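Local atomic coordinates of auracyanin-A (Chloroflexus aurantiacus, PDB entry 2AAN), a protein that binds a single copper ion and probably serves as a soluble electron acceptor for the membrane-bound alternative complex III. Residues E69-A74 against G127-M132. Sequence-based numbering, arbitrary orientation.
Sequences EAANIA and GHYPLM. With CU (copper (II) ion), chain B.
Tyr129 packs its side chain against three alanines, Ala70, Ala71 and Ala74, on one side of helix 67-80, and this one side chain carries the whole contact between 69-74 and 127-132, the latter part of the copper-binding loop of a cupredoxin fold. The loop, between strands 117-122 and 133-138, supplies copper ligands on both sides of the tyrosine in sequence.

The ring runs along the helix surface. Near its root, Tyr129 CB lies 4.0 Å from Ala74 CB. Halfway along, its CE2 rests 3.6 Å from Ala71 CA and touches Ala71 CB as well. At the far end Ala70 CB sits beside the phenol, 3.8 Å from Tyr129 CZ. The carbonyl carbon of Ala70 lies over one face of the ring, offset toward its rim, while Pro130 CB covers the centre of the opposite face. The ring thus has helix backbone over the rim of one face and the proline over the other. With CG anti to the backbone N (chi1 178°), the tyrosine reaches out from the loop to the helix, where its OH hydrogen-bonds Glu67 OE1, about one turn before Ala70. No hydrogen bond joins 69-74 to 127-132 directly; the phenol oxygen finds its partner in Glu67, just before 69-74. Ile122 of strand 117-122 touches both Ala70 and Tyr129, extending the apolar packing toward the sheet.

The peptide bond before Pro130 is cis, which turns the chain sharply and lets the proline fold back over the ring of its predecessor. Met132 N then bonds to His128 O, closing a turn that encloses residues 129-131. Cys123, at the start of the same loop, and His58 from another part of the chain complete the copper site, where His128 ND1 binds the metal at 2.1 Å and an extended Met132 side chain brings SD to 2.9 Å from it.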
loop_
_atom_site.group_PDB
_atom_site.type_symbol
_atom_site.label_atom_id
_atom_site.label_comp_id
_atom_site.label_asym_id
_atom_site.label_seq_id
_atom_site.Cartn_x
_atom_site.Cartn_y
_atom_site.Cartn_z
ATOM N N GLU A 69 5.057 8.503 -10.260
ATOM C CA GLU A 69 4.660 9.104 -9.003
ATOM C C GLU A 69 4.988 8.118 -7.859
ATOM O O GLU A 69 5.463 8.534 -6.810
ATOM C CB GLU A 69 3.203 9.539 -9.021
ATOM C CG GLU A 69 2.784 10.314 -7.776
ATOM C CD GLU A 69 3.764 11.446 -7.402
ATOM O OE1 GLU A 69 4.195 12.203 -8.302
ATOM O OE2 GLU A 69 4.134 11.554 -6.207
ATOM N N ALA A 70 4.775 6.816 -8.090
ATOM C CA ALA A 70 5.139 5.762 -7.115
ATOM C C ALA A 70 6.629 5.813 -6.761
ATOM O O ALA A 70 7.022 5.751 -5.582
ATOM C CB ALA A 70 4.791 4.383 -7.680
ATOM N N ALA A 71 7.467 5.907 -7.782
ATOM C CA ALA A 71 8.901 5.918 -7.542
ATOM C C ALA A 71 9.324 7.159 -6.750
ATOM O O ALA A 71 10.176 7.089 -5.840
ATOM C CB ALA A 71 9.659 5.857 -8.844
ATOM N N ASN A 72 8.732 8.292 -7.098
ATOM C CA ASN A 72 8.959 9.538 -6.367
ATOM C C ASN A 72 8.588 9.422 -4.878
ATOM O O ASN A 72 9.348 9.854 -4.012
ATOM C CB ASN A 72 8.201 10.681 -7.058
ATOM C CG ASN A 72 8.296 12.007 -6.300
ATOM O OD1 ASN A 72 7.330 12.426 -5.637
ATOM N ND2 ASN A 72 9.451 12.678 -6.398
ATOM N N ILE A 73 7.418 8.854 -4.593
ATOM C CA ILE A 73 6.964 8.680 -3.231
ATOM C C ILE A 73 7.891 7.733 -2.473
ATOM O O ILE A 73 8.444 8.086 -1.415
ATOM C CB ILE A 73 5.498 8.175 -3.189
ATOM C CG1 ILE A 73 4.573 9.287 -3.643
ATOM C CG2 ILE A 73 5.133 7.724 -1.789
ATOM C CD1 ILE A 73 3.231 8.830 -3.996
ATOM N N ALA A 74 8.117 6.552 -3.016
ATOM C CA ALA A 74 9.103 5.641 -2.389
ATOM C C ALA A 74 10.464 6.313 -2.188
ATOM O O ALA A 74 11.093 6.180 -1.130
ATOM C CB ALA A 74 9.251 4.365 -3.197
ATOM N N GLY A 127 13.876 0.042 -0.563
ATOM C CA GLY A 127 14.251 -1.066 -1.434
ATOM C C GLY A 127 13.139 -2.004 -1.890
ATOM O O GLY A 127 13.366 -2.853 -2.767
ATOM N N HIS A 128 11.940 -1.914 -1.326
ATOM C CA HIS A 128 10.882 -2.906 -1.704
ATOM C C HIS A 128 10.196 -2.589 -3.017
ATOM O O HIS A 128 9.904 -3.494 -3.795
ATOM C CB HIS A 128 9.866 -3.056 -0.595
ATOM C CG HIS A 128 10.442 -3.677 0.622
ATOM N ND1 HIS A 128 9.666 -4.171 1.643
ATOM C CD2 HIS A 128 11.733 -3.898 0.977
ATOM C CE1 HIS A 128 10.458 -4.665 2.584
ATOM N NE2 HIS A 128 11.716 -4.534 2.190
ATOM N N TYR A 129 9.933 -1.305 -3.249
ATOM C CA TYR A 129 9.504 -0.813 -4.559
ATOM C C TYR A 129 10.778 -0.681 -5.362
ATOM O O TYR A 129 11.797 -0.233 -4.808
ATOM C CB TYR A 129 8.755 0.543 -4.427
ATOM C CG TYR A 129 8.336 1.110 -5.770
ATOM C CD1 TYR A 129 7.159 0.685 -6.376
ATOM C CD2 TYR A 129 9.184 1.929 -6.494
ATOM C CE1 TYR A 129 6.789 1.111 -7.618
ATOM C CE2 TYR A 129 8.823 2.377 -7.784
ATOM C CZ TYR A 129 7.616 1.979 -8.331
ATOM O OH TYR A 129 7.195 2.399 -9.585
ATOM N N PRO A 130 10.747 -0.989 -6.669
ATOM C CA PRO A 130 9.626 -1.275 -7.580
ATOM C C PRO A 130 9.118 -2.696 -7.631
ATOM O O PRO A 130 8.101 -2.932 -8.249
ATOM C CB PRO A 130 10.224 -0.907 -8.949
ATOM C CG PRO A 130 11.640 -1.353 -8.809
ATOM C CD PRO A 130 12.019 -0.968 -7.410
ATOM N N LEU A 131 9.737 -3.649 -6.945
ATOM C CA LEU A 131 9.180 -4.989 -7.016
ATOM C C LEU A 131 7.828 -5.091 -6.330
ATOM O O LEU A 131 6.927 -5.775 -6.796
ATOM C CB LEU A 131 10.126 -6.016 -6.392
ATOM C CG LEU A 131 11.299 -6.457 -7.264
ATOM C CD1 LEU A 131 12.251 -7.233 -6.375
ATOM C CD2 LEU A 131 10.818 -7.302 -8.412
ATOM N N MET A 132 7.702 -4.453 -5.181
ATOM C CA MET A 132 6.545 -4.683 -4.352
ATOM C C MET A 132 5.464 -3.687 -4.753
ATOM O O MET A 132 5.367 -2.549 -4.250
ATOM C CB MET A 132 6.966 -4.619 -2.890
ATOM C CG MET A 132 5.924 -5.203 -1.958
ATOM S SD MET A 132 6.551 -5.543 -0.336
ATOM C CE MET A 132 4.983 -5.899 0.485
HETATM CU CU CU B . 7.601 -3.937 1.844
#